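Local coordinates for outer membrane protein (Bartonella henselae, PDB 2FI9) that is of unknown function, although it is named an outer membrane protein and belongs to the DUF498/DUF598 family, at residues P52-L63 and L81-L91. Sequence-based numbering, arbitrary orientation.
Sequences PVPTQEDISRVL and LRLPEELRVLL
Pro52 and Val53 both lean on the same methyl of Leu81, CD1, which lies 3.7 Å from Pro52 CG and equally close to Val53 CG2. They begin an apolar seam in an alpha/beta fold, where the loop and turn leading into helix 60-64 run beside helix 85-93 against the central mixed sheet; no hydrogen bond joins residues 52-63 to 81-91. The branches of Val53 divide the work: CG1, swung opposite the backbone N (chi1 -174°), presses on the ring of the N-cap residue Pro84, a tight 3.4 Å from its CG. The ring of Pro54 meets Leu87 CD2 through CB and CG, and CG reaches Leu83 CD1 more loosely; both Pro54 and Leu83 also touch Ile74 of strand 71-75. Thr55 is tied to Asp58 twice: Thr55 N-H hydrogen-bonds to Asp58 OD2 from above the carboxylate plane, and in an ST motif Thr55 OG1 accepts from Asp58 N at 3.2 Å. Gln56 extends over the surface side of the seam, its CG resting on Leu87 CD1 and Leu90 CD1 and its NE2 in van der Waals contact with Glu86, 3.4 Å from Glu86 CB. Deeper in, Ile59 CD1 faces both Leu87 and Leu91, 4.0 Å from the CG of each, and Ile59 touches Leu123 of the sheet. Val62 reaches Leu91 more loosely, while Leu63 closes the row with CD1 on Leu90 CB and CD2 3.9 Å from Leu91 CD2.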
loop_
_atom_site.group_PDB
_atom_site.type_symbol
_atom_site.label_atom_id
_atom_site.label_comp_id
_atom_site.label_asym_id
_atom_site.label_seq_id
_atom_site.Cartn_x
_atom_site.Cartn_y
_atom_site.Cartn_z
ATOM N N PRO A 52 6.503 3.853 -9.928
ATOM C CA PRO A 52 6.077 4.288 -8.603
ATOM C C PRO A 52 4.715 4.990 -8.530
ATOM O O PRO A 52 4.175 5.132 -7.430
ATOM C CB PRO A 52 7.201 5.230 -8.178
ATOM C CG PRO A 52 7.765 5.724 -9.438
ATOM C CD PRO A 52 7.666 4.619 -10.414
ATOM N N VAL A 53 4.164 5.410 -9.665
ATOM C CA VAL A 53 2.845 6.052 -9.667
ATOM C C VAL A 53 1.772 4.990 -9.911
ATOM O O VAL A 53 1.778 4.338 -10.954
ATOM C CB VAL A 53 2.689 7.137 -10.760
ATOM C CG1 VAL A 53 1.356 7.841 -10.587
ATOM C CG2 VAL A 53 3.836 8.160 -10.740
ATOM N N PRO A 54 0.848 4.809 -8.951
ATOM C CA PRO A 54 -0.141 3.760 -9.093
ATOM C C PRO A 54 -1.135 4.045 -10.209
ATOM O O PRO A 54 -1.389 5.213 -10.541
ATOM C CB PRO A 54 -0.858 3.753 -7.740
ATOM C CG PRO A 54 -0.599 5.032 -7.139
ATOM C CD PRO A 54 0.667 5.591 -7.714
ATOM N N THR A 55 -1.663 2.971 -10.786
ATOM C CA THR A 55 -2.692 3.054 -11.804
ATOM C C THR A 55 -4.037 2.687 -11.176
ATOM O O THR A 55 -4.103 2.268 -10.012
ATOM C CB THR A 55 -2.405 2.089 -12.970
ATOM O OG1 THR A 55 -2.527 0.741 -12.506
ATOM C CG2 THR A 55 -1.002 2.301 -13.515
ATOM N N GLN A 56 -5.108 2.852 -11.950
ATOM C CA GLN A 56 -6.438 2.442 -11.512
ATOM C C GLN A 56 -6.480 0.952 -11.152
ATOM O O GLN A 56 -7.011 0.587 -10.101
ATOM C CB GLN A 56 -7.480 2.839 -12.567
ATOM C CG GLN A 56 -7.502 4.371 -12.762
ATOM C CD GLN A 56 -8.295 4.859 -13.967
ATOM O OE1 GLN A 56 -9.272 4.230 -14.389
ATOM N NE2 GLN A 56 -7.887 6.008 -14.508
ATOM N N GLU A 57 -5.882 0.104 -11.989
ATOM C CA GLU A 57 -5.725 -1.326 -11.683
ATOM C C GLU A 57 -5.001 -1.588 -10.362
ATOM O O GLU A 57 -5.418 -2.440 -9.558
ATOM C CB GLU A 57 -4.928 -2.011 -12.780
ATOM C CG GLU A 57 -5.755 -2.659 -13.855
ATOM C CD GLU A 57 -5.011 -3.818 -14.515
ATOM O OE1 GLU A 57 -5.479 -4.291 -15.577
ATOM O OE2 GLU A 57 -3.959 -4.250 -13.979
ATOM N N ASP A 58 -3.903 -0.876 -10.146
ATOM C CA ASP A 58 -3.120 -1.042 -8.927
ATOM C C ASP A 58 -3.957 -0.961 -7.660
ATOM O O ASP A 58 -3.677 -1.669 -6.681
ATOM C CB ASP A 58 -1.989 -0.021 -8.860
ATOM C CG ASP A 58 -0.909 -0.301 -9.861
ATOM O OD1 ASP A 58 -0.871 -1.431 -10.391
ATOM O OD2 ASP A 58 -0.099 0.601 -10.134
ATOM N N ILE A 59 -4.961 -0.088 -7.675
ATOM C CA ILE A 59 -5.743 0.178 -6.470
ATOM C C ILE A 59 -7.112 -0.532 -6.474
ATOM O O ILE A 59 -7.910 -0.372 -5.549
ATOM C CB ILE A 59 -5.911 1.711 -6.206
ATOM C CG1 ILE A 59 -6.765 2.373 -7.298
ATOM C CG2 ILE A 59 -4.543 2.396 -6.078
ATOM C CD1 ILE A 59 -7.450 3.661 -6.840
ATOM N N SER A 60 -7.362 -1.322 -7.509
ATOM C CA SER A 60 -8.645 -2.009 -7.665
ATOM C C SER A 60 -9.054 -2.861 -6.452
ATOM O O SER A 60 -10.220 -2.878 -6.082
ATOM C CB SER A 60 -8.654 -2.857 -8.942
ATOM O OG SER A 60 -7.591 -3.793 -8.927
ATOM N N ARG A 61 -8.098 -3.538 -5.814
ATOM C CA ARG A 61 -8.427 -4.344 -4.634
ATOM C C ARG A 61 -8.815 -3.479 -3.435
ATOM O O ARG A 61 -9.664 -3.884 -2.612
ATOM C CB ARG A 61 -7.278 -5.274 -4.258
ATOM C CG ARG A 61 -7.248 -6.569 -5.042
ATOM C CD ARG A 61 -6.167 -7.488 -4.473
ATOM N NE ARG A 61 -6.035 -8.740 -5.216
ATOM C CZ ARG A 61 -6.776 -9.831 -5.010
ATOM N NH1 ARG A 61 -7.735 -9.850 -4.085
ATOM N NH2 ARG A 61 -6.556 -10.924 -5.730
ATOM N N VAL A 62 -8.184 -2.304 -3.339
ATOM C CA VAL A 62 -8.504 -1.334 -2.301
ATOM C C VAL A 62 -9.933 -0.836 -2.483
ATOM O O VAL A 62 -10.716 -0.828 -1.533
ATOM C CB VAL A 62 -7.522 -0.145 -2.303
ATOM C CG1 VAL A 62 -7.997 0.967 -1.375
ATOM C CG2 VAL A 62 -6.169 -0.608 -1.883
ATOM N N LEU A 63 -10.277 -0.441 -3.704
ATOM C CA LEU A 63 -11.615 0.054 -3.974
ATOM C C LEU A 63 -12.641 -1.034 -3.622
ATOM O O LEU A 63 -13.669 -0.767 -2.995
ATOM C CB LEU A 63 -11.740 0.492 -5.442
ATOM C CG LEU A 63 -10.828 1.682 -5.822
ATOM C CD1 LEU A 63 -10.924 1.981 -7.309
ATOM C CD2 LEU A 63 -11.153 2.949 -5.018
ATOM N N LEU A 81 5.549 11.260 -4.622
ATOM C CA LEU A 81 4.920 11.648 -5.889
ATOM C C LEU A 81 3.436 11.925 -5.693
ATOM O O LEU A 81 2.810 11.343 -4.820
ATOM C CB LEU A 81 5.087 10.531 -6.921
ATOM C CG LEU A 81 6.501 10.047 -7.207
ATOM C CD1 LEU A 81 6.494 9.002 -8.332
ATOM C CD2 LEU A 81 7.428 11.224 -7.555
ATOM N N ARG A 82 2.882 12.822 -6.507
ATOM C CA ARG A 82 1.458 13.164 -6.454
ATOM C C ARG A 82 0.572 12.033 -6.907
ATOM O O ARG A 82 0.914 11.288 -7.816
ATOM C CB ARG A 82 1.178 14.392 -7.339
ATOM C CG ARG A 82 1.866 15.659 -6.862
ATOM C CD ARG A 82 1.278 16.233 -5.555
ATOM N NE ARG A 82 -0.170 16.025 -5.418
ATOM C CZ ARG A 82 -1.110 16.593 -6.170
ATOM N NH1 ARG A 82 -0.786 17.427 -7.154
ATOM N NH2 ARG A 82 -2.385 16.312 -5.936
ATOM N N LEU A 83 -0.577 11.915 -6.261
ATOM C CA LEU A 83 -1.580 10.949 -6.655
ATOM C C LEU A 83 -2.299 11.520 -7.883
ATOM O O LEU A 83 -2.739 12.666 -7.856
ATOM C CB LEU A 83 -2.564 10.744 -5.510
ATOM C CG LEU A 83 -3.563 9.609 -5.638
ATOM C CD1 LEU A 83 -2.834 8.290 -5.821
ATOM C CD2 LEU A 83 -4.434 9.585 -4.388
ATOM N N PRO A 84 -2.369 10.743 -8.983
ATOM C CA PRO A 84 -3.022 11.214 -10.203
ATOM C C PRO A 84 -4.494 11.539 -9.952
ATOM O O PRO A 84 -5.141 10.911 -9.104
ATOM C CB PRO A 84 -2.900 10.026 -11.163
ATOM C CG PRO A 84 -1.808 9.160 -10.601
ATOM C CD PRO A 84 -1.800 9.387 -9.132
ATOM N N GLU A 85 -5.003 12.499 -10.705
ATOM C CA GLU A 85 -6.370 13.007 -10.591
ATOM C C GLU A 85 -7.425 11.880 -10.601
ATOM O O GLU A 85 -8.337 11.853 -9.776
ATOM C CB GLU A 85 -6.613 14.011 -11.727
ATOM C CG GLU A 85 -8.004 14.629 -11.787
ATOM C CD GLU A 85 -8.127 15.695 -12.869
ATOM O OE1 GLU A 85 -7.136 15.967 -13.582
ATOM O OE2 GLU A 85 -9.220 16.277 -13.017
ATOM N N GLU A 86 -7.285 10.965 -11.552
ATOM C CA GLU A 86 -8.187 9.835 -11.729
ATOM C C GLU A 86 -8.308 8.977 -10.462
ATOM O O GLU A 86 -9.400 8.550 -10.093
ATOM C CB GLU A 86 -7.695 8.972 -12.894
ATOM C CG GLU A 86 -7.719 9.672 -14.254
ATOM C CD GLU A 86 -6.503 10.588 -14.547
ATOM O OE1 GLU A 86 -5.642 10.859 -13.673
ATOM O OE2 GLU A 86 -6.425 11.060 -15.703
ATOM N N LEU A 87 -7.183 8.742 -9.798
ATOM C CA LEU A 87 -7.148 7.945 -8.578
ATOM C C LEU A 87 -7.716 8.704 -7.385
ATOM O O LEU A 87 -8.344 8.112 -6.518
ATOM C CB LEU A 87 -5.709 7.499 -8.287
ATOM C CG LEU A 87 -5.276 6.219 -9.013
ATOM C CD1 LEU A 87 -5.115 6.379 -10.509
ATOM C CD2 LEU A 87 -3.989 5.677 -8.397
ATOM N N ARG A 88 -7.470 10.013 -7.337
ATOM C CA ARG A 88 -8.003 10.853 -6.266
ATOM C C ARG A 88 -9.528 10.800 -6.267
ATOM O O ARG A 88 -10.138 10.620 -5.214
ATOM C CB ARG A 88 -7.492 12.303 -6.386
ATOM C CG ARG A 88 -5.961 12.429 -6.197
ATOM C CD ARG A 88 -5.496 13.854 -6.000
ATOM N NE ARG A 88 -6.002 14.785 -7.001
ATOM C CZ ARG A 88 -5.295 15.259 -8.030
ATOM N NH1 ARG A 88 -4.023 14.891 -8.209
ATOM N NH2 ARG A 88 -5.854 16.119 -8.884
ATOM N N VAL A 89 -10.126 10.925 -7.458
ATOM C CA VAL A 89 -11.576 10.772 -7.650
ATOM C C VAL A 89 -12.108 9.407 -7.186
ATOM O O VAL A 89 -13.042 9.348 -6.388
ATOM C CB VAL A 89 -11.980 11.041 -9.124
ATOM C CG1 VAL A 89 -13.472 10.812 -9.353
ATOM C CG2 VAL A 89 -11.622 12.479 -9.494
ATOM N N LEU A 90 -11.536 8.324 -7.701
ATOM C CA LEU A 90 -11.977 6.968 -7.328
ATOM C C LEU A 90 -11.920 6.732 -5.815
ATOM O O LEU A 90 -12.870 6.201 -5.219
ATOM C CB LEU A 90 -11.123 5.929 -8.051
ATOM C CG LEU A 90 -11.266 5.835 -9.574
ATOM C CD1 LEU A 90 -10.042 5.139 -10.161
ATOM C CD2 LEU A 90 -12.534 5.122 -9.960
ATOM N N LEU A 91 -10.806 7.114 -5.193
ATOM C CA LEU A 91 -10.645 6.942 -3.740
ATOM C C LEU A 91 -11.661 7.796 -2.972
ATOM O O LEU A 91 -12.296 7.338 -2.007
ATOM C CB LEU A 91 -9.213 7.242 -3.320
ATOM C CG LEU A 91 -8.229 6.157 -3.775
ATOM C CD1 LEU A 91 -6.771 6.659 -3.762
ATOM C CD2 LEU A 91 -8.438 4.826 -2.956
#